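Local coordinates for protein dehydrogenase (Chromobacterium violaceum, PDB 3Q2I) that probably oxidises a UDP-linked N-acetylglucosaminuronic acid with NAD, as a Rossmann-fold dehydrogenase of bacterial diacetamido-dideoxy-mannuronic acid biosynthesis, at residues N26-A31 with I80-S85; A65-M70 with P89-E94; M103-M108 with F302-Y307. All blocks are in the same frame, centred on the assembly; numbering follows the deposited sequence.

How the contacts relate
Contacts 1 and 3 are buried and lie about 8 Å apart between centres, on the neighbouring parallel strands 78-81 and 101-104; contact 2 is partly buried, farther from the chain's centre. Contact 1 sets helix 25-34 on the strand end by apolar and CH-pi packing, whereas contact 3 brings helix 304-315, from the C-terminal alpha/beta part of the chain, to the next strand through a histidine-carboxylate bond and a Met-aromatic contact. Contact 2 joins two helices of the Rossmann region by a leucine and a hydroxyl-carboxylate bond. All three touch the dinucleotide: contact 2 beside the adenine, contact 1 along adenosine and nicotinamide ribose, contact 3 at the nicotinamide end.

Contact 1: residues N26-A31 with I80-S85; sequences NNHFGA and ILTTPS. With NAI (1,4-dihydronicotinamide adenine dinucleotide), chain B.
H28 meets the strand 78-81 end through its imidazole ring, and apolar packing carries the whole of this contact. The methyl CG2 of T82 lies over one face of the ring in a CH-pi contact, 3.7 Å from the ring centroid and 26° off the normal, displaced toward the rim that holds CD2 and NE2. On the ND1 side, CG2 of I80 approaches obliquely, 3.7 Å from ND1 of H28. The T82 methyl points at the ring because CG2 stands anti to the carbonyl carbon, with OG1 (chi1 47°) turned instead to the backbone carbonyls of G20, its main partner, and V19, at the end of strand 14-19.

The polar edge of H28 is satisfied from outside the two segments: NE2 is hydrogen-bonded to E105 and ND1 to the hydroxyl of Y308. These two bonds, with the methyl over one face, limit rotation of the imidazole.

Beyond the strand, 82-85 turns to the dinucleotide. S85 OG and the ribose hydroxyl O3D of NAI share a hydrogen bond of 2.8 Å, in which either may be the donor. P84 CD lies 3.5 Å from adenine C8A of NAI, and T83 CG2 lies 3.7 Å from its C4A. Through H28, helix 25-34 packs against the carboxyl end of strand 78-81, where a Rossmann fold holds its dinucleotide. The chemistry implies a division of labour: methyl groups pack against the imidazole, while hydrogen bonds at both nitrogens tie it to E105 in the cofactor pocket and to helix 304-315.

Contact 2: residues A65-M70 with P89-E94; sequences ASLTDM and PTQSIE. With NAI (1,4-dihydronicotinamide adenine dinucleotide), chain B.
The CA atoms of L67 and Q91 are 7.8 Å apart and those of T68 and E94 8.1 Å, so the first turn of helix 67-73 lies beside the middle of helix 88-97. The apolar part rests on one branch of L67: CD2 sits against the aliphatic stem of Q91, 3.7 Å from its CB and nearly as close to its CG. With CG anti to the backbone N (chi1 172°), L67 reaches into the gap between the helices, where the Q91 side chain passes it at a slant. The same methyl also lies 3.8 Å from E94 OE2, at the border between the apolar patch and the polar one.

The polar part joins T68 to E94. The hydroxyl OG1 of T68 donates to OE1 of E94 at 2.8 Å, arriving at the syn lone pair of OE1, on the side of the other oxygen, and the two side chains cross at about a right angle. E94 spans the distance because its chain is extended, CG anti to the backbone N (chi1 -164°). A water donates to the second oxygen, OE2 of E94, at 2.6 Å, and more weakly to T68 OG1, thus bridging carboxylate and hydroxyl. K126 of the second subunit also bonds T68 OG1, which links this helix pair to the assembly.

At the start of helix 67-73, S66 is the N-cap: its OG accepts from D69 N. On the cofactor side, Q91 OE1 lies 3.7 Å from adenine N6A of NAI. The chemistry implies a joint of two parts, an apolar one between L67 and the Q91 stem and a polar one between T68 and E94, with K126 of the second subunit at T68 and both carboxylate oxygens of E94 engaged.

Contact 3: residues M103-M108 with F302-Y307; sequences MTEKPM and FGHPLY. With NAI (1,4-dihydronicotinamide adenine dinucleotide), chain B.
E105 OE1 is gripped by two imidazoles, H304 across the contact and H28 of helix 25-34. H304 NE2 donates to E105 OE1 at 2.8 Å with an N-H...O angle of 168°; the oxygen lies in the imidazole plane and is met nearly along its C-O axis, while carboxylate and ring planes are 46° apart. H304 and H28 themselves meet edge to face.

The other oxygen, OE2 of E105, turns to the cofactor and the backbone. The nicotinamide amide N7N of NAI donates to E105 OE2 at 2.8 Å, and K106 N adds a bond to OE2 at 3.1 Å from the anti side, tilted out of the carboxylate plane. A bend in the glutamate chain (chi2 -66°) folds the carboxylate back over its own backbone, within reach of the K106 amide. These four partners hold both oxygens and limit the rotation of the carboxylate. K106 O, the carbonyl oxygen of the cis peptide to P107, accepts from the ribose hydroxyl O2D of NAI at 2.7 Å, and K106 NZ bonds the UDP-sugar.

Apart from this network, M103 packs against Y307 in a Met-aromatic contact: the sulfur SD of M103 stands at the ring edge, 4.0 Å from CE1 of Y307 and 5.3 Å from its centroid. The two side chains run past each other in opposite directions.

Strand 101-104 of the Rossmann region is in this way joined to helix 304-315 by an apolar edge contact and a polar network of hydrogen bonds. The chemistry implies that E105 probably helps to orient the nicotinamide carboxamide, with H28 behind it and H304, which itself borders the carboxamide, helping to position the carboxylate.

Contact 1: residues N26-A31 with I80-S85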
# COMPACT_ATOMS: atom_id res chain seq x y z
N ASN A 26 -6.61 -47.90 0.24
CA ASN A 26 -7.60 -48.89 0.70
C ASN A 26 -9.02 -48.65 0.17
O ASN A 26 -9.72 -49.57 -0.28
CB ASN A 26 -7.55 -48.90 2.24
CG ASN A 26 -8.52 -49.87 2.86
OD1 ASN A 26 -8.33 -51.09 2.79
ND2 ASN A 26 -9.54 -49.33 3.50
N ASN A 27 -9.48 -47.40 0.18
CA ASN A 27 -10.82 -47.08 -0.30
C ASN A 27 -10.96 -47.23 -1.81
O ASN A 27 -12.07 -47.45 -2.31
CB ASN A 27 -11.20 -45.62 0.01
CG ASN A 27 -11.23 -45.32 1.47
OD1 ASN A 27 -12.25 -44.91 2.02
ND2 ASN A 27 -10.09 -45.47 2.11
N HIS A 28 -9.87 -47.01 -2.54
CA HIS A 28 -9.87 -47.20 -3.98
C HIS A 28 -9.88 -48.70 -4.29
O HIS A 28 -10.64 -49.13 -5.18
CB HIS A 28 -8.66 -46.53 -4.64
CG HIS A 28 -8.71 -45.02 -4.61
ND1 HIS A 28 -9.04 -44.27 -5.72
CD2 HIS A 28 -8.45 -44.14 -3.62
CE1 HIS A 28 -9.01 -42.98 -5.40
NE2 HIS A 28 -8.64 -42.88 -4.13
N PHE A 29 -9.07 -49.47 -3.56
CA PHE A 29 -9.15 -50.95 -3.73
C PHE A 29 -10.59 -51.45 -3.53
O PHE A 29 -11.14 -52.18 -4.36
CB PHE A 29 -8.17 -51.69 -2.81
CG PHE A 29 -6.70 -51.34 -2.99
CD1 PHE A 29 -6.21 -50.81 -4.18
CD2 PHE A 29 -5.81 -51.50 -1.92
CE1 PHE A 29 -4.86 -50.51 -4.30
CE2 PHE A 29 -4.46 -51.20 -2.04
CZ PHE A 29 -3.96 -50.69 -3.24
N GLY A 30 -11.21 -51.08 -2.42
CA GLY A 30 -12.59 -51.45 -2.14
C GLY A 30 -13.52 -51.05 -3.27
O GLY A 30 -14.38 -51.82 -3.71
N ALA A 31 -13.36 -49.81 -3.75
CA ALA A 31 -14.22 -49.31 -4.81
C ALA A 31 -14.08 -50.14 -6.07
O ALA A 31 -15.08 -50.42 -6.74
CB ALA A 31 -13.88 -47.83 -5.10
N ILE A 80 -4.12 -43.79 -11.20
CA ILE A 80 -4.77 -43.20 -10.02
C ILE A 80 -3.63 -42.72 -9.12
O ILE A 80 -2.65 -43.44 -8.89
CB ILE A 80 -5.52 -44.27 -9.23
CG1 ILE A 80 -6.63 -44.91 -10.10
CG2 ILE A 80 -6.10 -43.69 -7.97
CD1 ILE A 80 -6.91 -46.38 -9.72
N LEU A 81 -3.71 -41.46 -8.66
CA LEU A 81 -2.64 -40.90 -7.82
C LEU A 81 -3.10 -40.80 -6.36
O LEU A 81 -3.96 -39.97 -6.03
CB LEU A 81 -2.30 -39.47 -8.32
CG LEU A 81 -1.96 -39.41 -9.79
CD1 LEU A 81 -1.51 -37.95 -10.14
CD2 LEU A 81 -0.87 -40.38 -10.13
N THR A 82 -2.59 -41.68 -5.50
CA THR A 82 -2.95 -41.71 -4.09
C THR A 82 -1.66 -41.54 -3.25
O THR A 82 -1.52 -42.06 -2.13
CB THR A 82 -3.73 -43.01 -3.72
OG1 THR A 82 -3.03 -44.12 -4.29
CG2 THR A 82 -5.17 -43.00 -4.19
N THR A 83 -0.74 -40.75 -3.78
CA THR A 83 0.50 -40.30 -3.16
C THR A 83 0.31 -39.02 -2.34
O THR A 83 -0.77 -38.43 -2.35
CB THR A 83 1.54 -40.01 -4.24
OG1 THR A 83 0.91 -39.29 -5.32
CG2 THR A 83 2.12 -41.34 -4.81
N PRO A 84 1.34 -38.65 -1.59
CA PRO A 84 1.27 -37.33 -0.95
C PRO A 84 0.84 -36.21 -1.91
O PRO A 84 1.27 -36.18 -3.07
CB PRO A 84 2.73 -37.13 -0.54
CG PRO A 84 3.21 -38.55 -0.15
CD PRO A 84 2.59 -39.38 -1.28
N SER A 85 0.04 -35.27 -1.41
CA SER A 85 -0.66 -34.31 -2.25
C SER A 85 0.29 -33.52 -3.13
O SER A 85 -0.00 -33.31 -4.33
CB SER A 85 -1.55 -33.37 -1.43
OG SER A 85 -2.34 -34.15 -0.53
PA NAI B . -0.24 -42.15 3.03
O1A NAI B . 0.96 -41.54 3.62
O2A NAI B . -1.07 -43.22 3.87
O5B NAI B . 0.03 -42.82 1.63
C5B NAI B . 1.34 -42.57 1.21
C4B NAI B . 1.67 -43.55 0.09
O4B NAI B . 2.37 -42.96 -1.03
C3B NAI B . 2.69 -44.33 0.91
O3B NAI B . 2.42 -45.74 0.86
C2B NAI B . 4.06 -43.85 0.40
O2B NAI B . 5.11 -44.80 0.52
C1B NAI B . 3.66 -43.61 -1.08
N9A NAI B . 4.62 -42.82 -1.82
C8A NAI B . 5.23 -41.67 -1.41
N7A NAI B . 5.96 -41.21 -2.38
C5A NAI B . 5.80 -41.98 -3.51
C6A NAI B . 6.33 -41.99 -4.82
N6A NAI B . 7.20 -41.02 -5.26
N1A NAI B . 5.96 -42.97 -5.66
C2A NAI B . 5.13 -43.91 -5.24
N3A NAI B . 4.59 -43.97 -4.03
C4A NAI B . 4.94 -43.02 -3.13
O3 NAI B . -1.25 -40.96 2.67
PN NAI B . -2.77 -41.03 2.40
O1N NAI B . -3.56 -40.64 3.62
O2N NAI B . -3.25 -42.31 1.68
O5D NAI B . -3.12 -39.70 1.53
C5D NAI B . -2.84 -39.96 0.17
C4D NAI B . -3.45 -38.89 -0.73
O4D NAI B . -4.87 -39.07 -0.61
C3D NAI B . -3.23 -37.43 -0.25
O3D NAI B . -3.19 -36.62 -1.42
C2D NAI B . -4.51 -37.10 0.53
O2D NAI B . -4.85 -35.72 0.45
C1D NAI B . -5.60 -37.92 -0.22
N1N NAI B . -6.73 -38.26 0.61
C2N NAI B . -7.95 -38.01 0.17
C3N NAI B . -9.09 -38.25 0.96
C7N NAI B . -10.45 -38.00 0.44
O7N NAI B . -11.43 -37.75 1.13
N7N NAI B . -10.68 -38.02 -0.90
C4N NAI B . -8.87 -38.67 2.29
C5N NAI B . -7.58 -39.01 2.66
C6N NAI B . -6.52 -38.79 1.82

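Contact 2: residues A65-M70 with P89-E94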
# COMPACT_ATOMS: atom_id res chain seq x y z
N ALA A 65 8.25 -50.49 -8.42
CA ALA A 65 8.98 -49.71 -7.42
C ALA A 65 9.12 -48.23 -7.76
O ALA A 65 9.53 -47.45 -6.91
CB ALA A 65 10.36 -50.31 -7.19
N SER A 66 8.87 -47.86 -9.02
CA SER A 66 8.82 -46.45 -9.39
C SER A 66 7.66 -46.19 -10.34
O SER A 66 7.26 -47.06 -11.12
CB SER A 66 10.15 -45.99 -9.96
OG SER A 66 10.24 -46.33 -11.33
N LEU A 67 7.13 -44.97 -10.34
CA LEU A 67 6.09 -44.59 -11.26
C LEU A 67 6.58 -44.66 -12.70
O LEU A 67 5.86 -45.11 -13.59
CB LEU A 67 5.56 -43.17 -10.92
CG LEU A 67 4.60 -42.66 -11.99
CD1 LEU A 67 3.34 -43.45 -12.06
CD2 LEU A 67 4.23 -41.21 -11.62
N THR A 68 7.80 -44.21 -12.94
CA THR A 68 8.34 -44.14 -14.28
C THR A 68 8.41 -45.53 -14.93
O THR A 68 8.04 -45.67 -16.09
CB THR A 68 9.73 -43.49 -14.32
OG1 THR A 68 9.66 -42.14 -13.83
CG2 THR A 68 10.21 -43.42 -15.76
N ASP A 69 8.80 -46.53 -14.14
CA ASP A 69 8.71 -47.93 -14.59
C ASP A 69 7.29 -48.40 -14.84
O ASP A 69 7.03 -49.03 -15.87
CB ASP A 69 9.30 -48.85 -13.54
CG ASP A 69 10.79 -48.69 -13.42
OD1 ASP A 69 11.37 -48.08 -14.33
OD2 ASP A 69 11.35 -49.18 -12.41
N MET A 70 6.38 -48.20 -13.89
CA MET A 70 5.01 -48.63 -14.09
C MET A 70 4.46 -48.03 -15.39
O MET A 70 3.73 -48.73 -16.12
CB MET A 70 4.11 -48.34 -12.87
CG MET A 70 2.64 -48.63 -13.06
SD MET A 70 1.59 -48.60 -11.60
CE MET A 70 1.47 -46.80 -11.42
N PRO A 89 0.98 -33.13 -8.80
CA PRO A 89 1.20 -32.43 -10.07
C PRO A 89 2.29 -33.03 -10.94
O PRO A 89 2.07 -33.22 -12.15
CB PRO A 89 1.52 -30.96 -9.60
CG PRO A 89 0.67 -30.87 -8.33
CD PRO A 89 1.01 -32.21 -7.64
N THR A 90 3.49 -33.27 -10.39
CA THR A 90 4.57 -33.82 -11.21
C THR A 90 4.14 -35.20 -11.72
O THR A 90 4.42 -35.51 -12.88
CB THR A 90 5.96 -33.90 -10.58
OG1 THR A 90 5.91 -34.51 -9.30
CG2 THR A 90 6.58 -32.51 -10.42
N GLN A 91 3.53 -36.01 -10.85
CA GLN A 91 3.09 -37.35 -11.31
C GLN A 91 2.01 -37.26 -12.39
O GLN A 91 2.07 -37.98 -13.41
CB GLN A 91 2.70 -38.24 -10.13
CG GLN A 91 3.81 -38.37 -9.12
CD GLN A 91 3.54 -39.34 -7.99
OE1 GLN A 91 4.48 -39.98 -7.52
NE2 GLN A 91 2.31 -39.49 -7.58
N SER A 92 1.00 -36.41 -12.20
CA SER A 92 -0.05 -36.25 -13.20
C SER A 92 0.54 -35.86 -14.55
O SER A 92 0.19 -36.41 -15.61
CB SER A 92 -1.07 -35.18 -12.74
OG SER A 92 -2.14 -35.07 -13.65
N ILE A 93 1.40 -34.84 -14.55
CA ILE A 93 2.01 -34.37 -15.79
C ILE A 93 2.80 -35.50 -16.49
O ILE A 93 2.68 -35.68 -17.72
CB ILE A 93 2.93 -33.15 -15.48
CG1 ILE A 93 2.11 -31.92 -15.04
CG2 ILE A 93 3.80 -32.78 -16.68
CD1 ILE A 93 3.01 -30.75 -14.40
N GLU A 94 3.54 -36.29 -15.72
CA GLU A 94 4.27 -37.44 -16.29
C GLU A 94 3.30 -38.46 -16.92
O GLU A 94 3.52 -38.88 -18.08
CB GLU A 94 5.11 -38.12 -15.22
CG GLU A 94 6.17 -39.06 -15.85
CD GLU A 94 7.00 -39.81 -14.83
OE1 GLU A 94 7.66 -40.78 -15.26
OE2 GLU A 94 6.98 -39.52 -13.60
PA NAI B . -0.24 -42.15 3.03
O1A NAI B . 0.96 -41.54 3.62
O2A NAI B . -1.07 -43.22 3.87
O5B NAI B . 0.03 -42.82 1.63
C5B NAI B . 1.34 -42.57 1.21
C4B NAI B . 1.67 -43.55 0.09
O4B NAI B . 2.37 -42.96 -1.03
C3B NAI B . 2.69 -44.33 0.91
O3B NAI B . 2.42 -45.74 0.86
C2B NAI B . 4.06 -43.85 0.40
O2B NAI B . 5.11 -44.80 0.52
C1B NAI B . 3.66 -43.61 -1.08
N9A NAI B . 4.62 -42.82 -1.82
C8A NAI B . 5.23 -41.67 -1.41
N7A NAI B . 5.96 -41.21 -2.38
C5A NAI B . 5.80 -41.98 -3.51
C6A NAI B . 6.33 -41.99 -4.82
N6A NAI B . 7.20 -41.02 -5.26
N1A NAI B . 5.96 -42.97 -5.66
C2A NAI B . 5.13 -43.91 -5.24
N3A NAI B . 4.59 -43.97 -4.03
C4A NAI B . 4.94 -43.02 -3.13
O3 NAI B . -1.25 -40.96 2.67
PN NAI B . -2.77 -41.03 2.40
O1N NAI B . -3.56 -40.64 3.62
O2N NAI B . -3.25 -42.31 1.68
O5D NAI B . -3.12 -39.70 1.53
C5D NAI B . -2.84 -39.96 0.17
C4D NAI B . -3.45 -38.89 -0.73
O4D NAI B . -4.87 -39.07 -0.61
C3D NAI B . -3.23 -37.43 -0.25
O3D NAI B . -3.19 -36.62 -1.42
C2D NAI B . -4.51 -37.10 0.53
O2D NAI B . -4.85 -35.72 0.45
C1D NAI B . -5.60 -37.92 -0.22
N1N NAI B . -6.73 -38.26 0.61
C2N NAI B . -7.95 -38.01 0.17
C3N NAI B . -9.09 -38.25 0.96
C7N NAI B . -10.45 -38.00 0.44
O7N NAI B . -11.43 -37.75 1.13
N7N NAI B . -10.68 -38.02 -0.90
C4N NAI B . -8.87 -38.67 2.29
C5N NAI B . -7.58 -39.01 2.66
C6N NAI B . -6.52 -38.79 1.82
O HOH W 1 8.26 -40.29 -11.47

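Contact 3: residues M103-M108 with F302-Y307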
# COMPACT_ATOMS: atom_id res chain seq x y z
N MET A 103 -6.45 -39.94 -12.64
CA MET A 103 -7.42 -39.62 -11.60
C MET A 103 -6.58 -39.24 -10.39
O MET A 103 -5.84 -40.07 -9.88
CB MET A 103 -8.23 -40.86 -11.17
CG MET A 103 -9.16 -40.57 -9.99
SD MET A 103 -9.80 -42.08 -9.19
CE MET A 103 -10.01 -42.92 -10.74
N THR A 104 -6.63 -37.98 -9.95
CA THR A 104 -5.78 -37.60 -8.82
C THR A 104 -6.65 -37.49 -7.57
O THR A 104 -7.79 -37.02 -7.62
CB THR A 104 -5.03 -36.24 -9.06
OG1 THR A 104 -4.26 -35.95 -7.87
CG2 THR A 104 -6.09 -35.13 -9.29
N GLU A 105 -6.14 -37.99 -6.44
CA GLU A 105 -6.76 -37.68 -5.17
C GLU A 105 -6.69 -36.15 -4.92
O GLU A 105 -5.92 -35.45 -5.58
CB GLU A 105 -6.11 -38.44 -4.04
CG GLU A 105 -6.91 -39.72 -3.69
CD GLU A 105 -8.28 -39.47 -3.13
OE1 GLU A 105 -9.09 -40.43 -2.99
OE2 GLU A 105 -8.68 -38.31 -2.87
N LYS A 106 -7.56 -35.70 -4.04
CA LYS A 106 -7.57 -34.29 -3.62
C LYS A 106 -6.48 -34.10 -2.59
O LYS A 106 -6.03 -35.03 -1.91
CB LYS A 106 -8.94 -33.94 -3.04
CG LYS A 106 -9.27 -34.70 -1.74
CD LYS A 106 -8.49 -34.19 -0.53
CE LYS A 106 -9.27 -34.32 0.78
NZ LYS A 106 -8.48 -33.89 2.02
N PRO A 107 -6.05 -32.86 -2.38
CA PRO A 107 -6.30 -31.81 -3.39
C PRO A 107 -5.39 -32.07 -4.58
O PRO A 107 -4.39 -32.78 -4.48
CB PRO A 107 -5.81 -30.54 -2.67
CG PRO A 107 -4.66 -31.03 -1.79
CD PRO A 107 -5.07 -32.48 -1.35
N MET A 108 -5.75 -31.51 -5.73
CA MET A 108 -5.00 -31.79 -6.94
C MET A 108 -3.56 -31.30 -6.90
O MET A 108 -2.68 -31.87 -7.52
CB MET A 108 -5.71 -31.32 -8.21
CG MET A 108 -5.78 -29.78 -8.25
SD MET A 108 -6.99 -29.12 -9.45
CE MET A 108 -6.25 -29.64 -10.98
N PHE A 302 -21.71 -44.96 -1.28
CA PHE A 302 -21.43 -43.53 -1.37
C PHE A 302 -19.92 -43.41 -1.33
O PHE A 302 -19.20 -44.41 -1.20
CB PHE A 302 -22.01 -42.77 -0.18
CG PHE A 302 -23.49 -42.46 -0.30
CD1 PHE A 302 -23.93 -41.43 -1.14
CD2 PHE A 302 -24.42 -43.16 0.46
CE1 PHE A 302 -25.28 -41.12 -1.23
CE2 PHE A 302 -25.79 -42.87 0.35
CZ PHE A 302 -26.22 -41.84 -0.49
N GLY A 303 -19.41 -42.18 -1.43
CA GLY A 303 -17.99 -42.04 -1.32
C GLY A 303 -17.34 -42.59 -2.57
O GLY A 303 -17.80 -42.37 -3.69
N HIS A 304 -16.20 -43.23 -2.36
CA HIS A 304 -15.35 -43.64 -3.48
C HIS A 304 -16.04 -44.56 -4.48
O HIS A 304 -15.85 -44.42 -5.69
CB HIS A 304 -14.03 -44.21 -3.02
CG HIS A 304 -13.06 -43.16 -2.56
ND1 HIS A 304 -13.20 -42.51 -1.35
CD2 HIS A 304 -11.92 -42.69 -3.12
CE1 HIS A 304 -12.19 -41.65 -1.20
NE2 HIS A 304 -11.43 -41.72 -2.27
N PRO A 305 -16.86 -45.51 -4.00
CA PRO A 305 -17.49 -46.40 -4.99
C PRO A 305 -18.35 -45.69 -6.03
O PRO A 305 -18.24 -46.01 -7.23
CB PRO A 305 -18.29 -47.38 -4.10
CG PRO A 305 -17.44 -47.47 -2.86
CD PRO A 305 -17.00 -46.02 -2.62
N LEU A 306 -19.16 -44.73 -5.61
CA LEU A 306 -19.98 -43.92 -6.50
C LEU A 306 -19.10 -43.09 -7.41
O LEU A 306 -19.38 -42.96 -8.60
CB LEU A 306 -20.85 -42.99 -5.67
CG LEU A 306 -22.36 -43.01 -5.77
CD1 LEU A 306 -22.95 -41.91 -4.87
CD2 LEU A 306 -22.77 -42.93 -7.25
N TYR A 307 -18.02 -42.51 -6.87
CA TYR A 307 -17.11 -41.73 -7.69
C TYR A 307 -16.62 -42.58 -8.84
O TYR A 307 -16.54 -42.16 -10.00
CB TYR A 307 -15.89 -41.25 -6.86
CG TYR A 307 -15.04 -40.30 -7.65
CD1 TYR A 307 -13.88 -40.73 -8.30
CD2 TYR A 307 -15.46 -39.00 -7.81
CE1 TYR A 307 -13.14 -39.85 -9.08
CE2 TYR A 307 -14.73 -38.12 -8.59
CZ TYR A 307 -13.58 -38.55 -9.21
OH TYR A 307 -12.91 -37.64 -10.02
PA NAI B . -0.24 -42.15 3.03
O1A NAI B . 0.96 -41.54 3.62
O2A NAI B . -1.07 -43.22 3.87
O5B NAI B . 0.03 -42.82 1.63
C5B NAI B . 1.34 -42.57 1.21
C4B NAI B . 1.67 -43.55 0.09
O4B NAI B . 2.37 -42.96 -1.03
C3B NAI B . 2.69 -44.33 0.91
O3B NAI B . 2.42 -45.74 0.86
C2B NAI B . 4.06 -43.85 0.40
O2B NAI B . 5.11 -44.80 0.52
C1B NAI B . 3.66 -43.61 -1.08
N9A NAI B . 4.62 -42.82 -1.82
C8A NAI B . 5.23 -41.67 -1.41
N7A NAI B . 5.96 -41.21 -2.38
C5A NAI B . 5.80 -41.98 -3.51
C6A NAI B . 6.33 -41.99 -4.82
N6A NAI B . 7.20 -41.02 -5.26
N1A NAI B . 5.96 -42.97 -5.66
C2A NAI B . 5.13 -43.91 -5.24
N3A NAI B . 4.59 -43.97 -4.03
C4A NAI B . 4.94 -43.02 -3.13
O3 NAI B . -1.25 -40.96 2.67
PN NAI B . -2.77 -41.03 2.40
O1N NAI B . -3.56 -40.64 3.62
O2N NAI B . -3.25 -42.31 1.68
O5D NAI B . -3.12 -39.70 1.53
C5D NAI B . -2.84 -39.96 0.17
C4D NAI B . -3.45 -38.89 -0.73
O4D NAI B . -4.87 -39.07 -0.61
C3D NAI B . -3.23 -37.43 -0.25
O3D NAI B . -3.19 -36.62 -1.42
C2D NAI B . -4.51 -37.10 0.53
O2D NAI B . -4.85 -35.72 0.45
C1D NAI B . -5.60 -37.92 -0.22
N1N NAI B . -6.73 -38.26 0.61
C2N NAI B . -7.95 -38.01 0.17
C3N NAI B . -9.09 -38.25 0.96
C7N NAI B . -10.45 -38.00 0.44
O7N NAI B . -11.43 -37.75 1.13
N7N NAI B . -10.68 -38.02 -0.90
C4N NAI B . -8.87 -38.67 2.29
C5N NAI B . -7.58 -39.01 2.66
C6N NAI B . -6.52 -38.79 1.82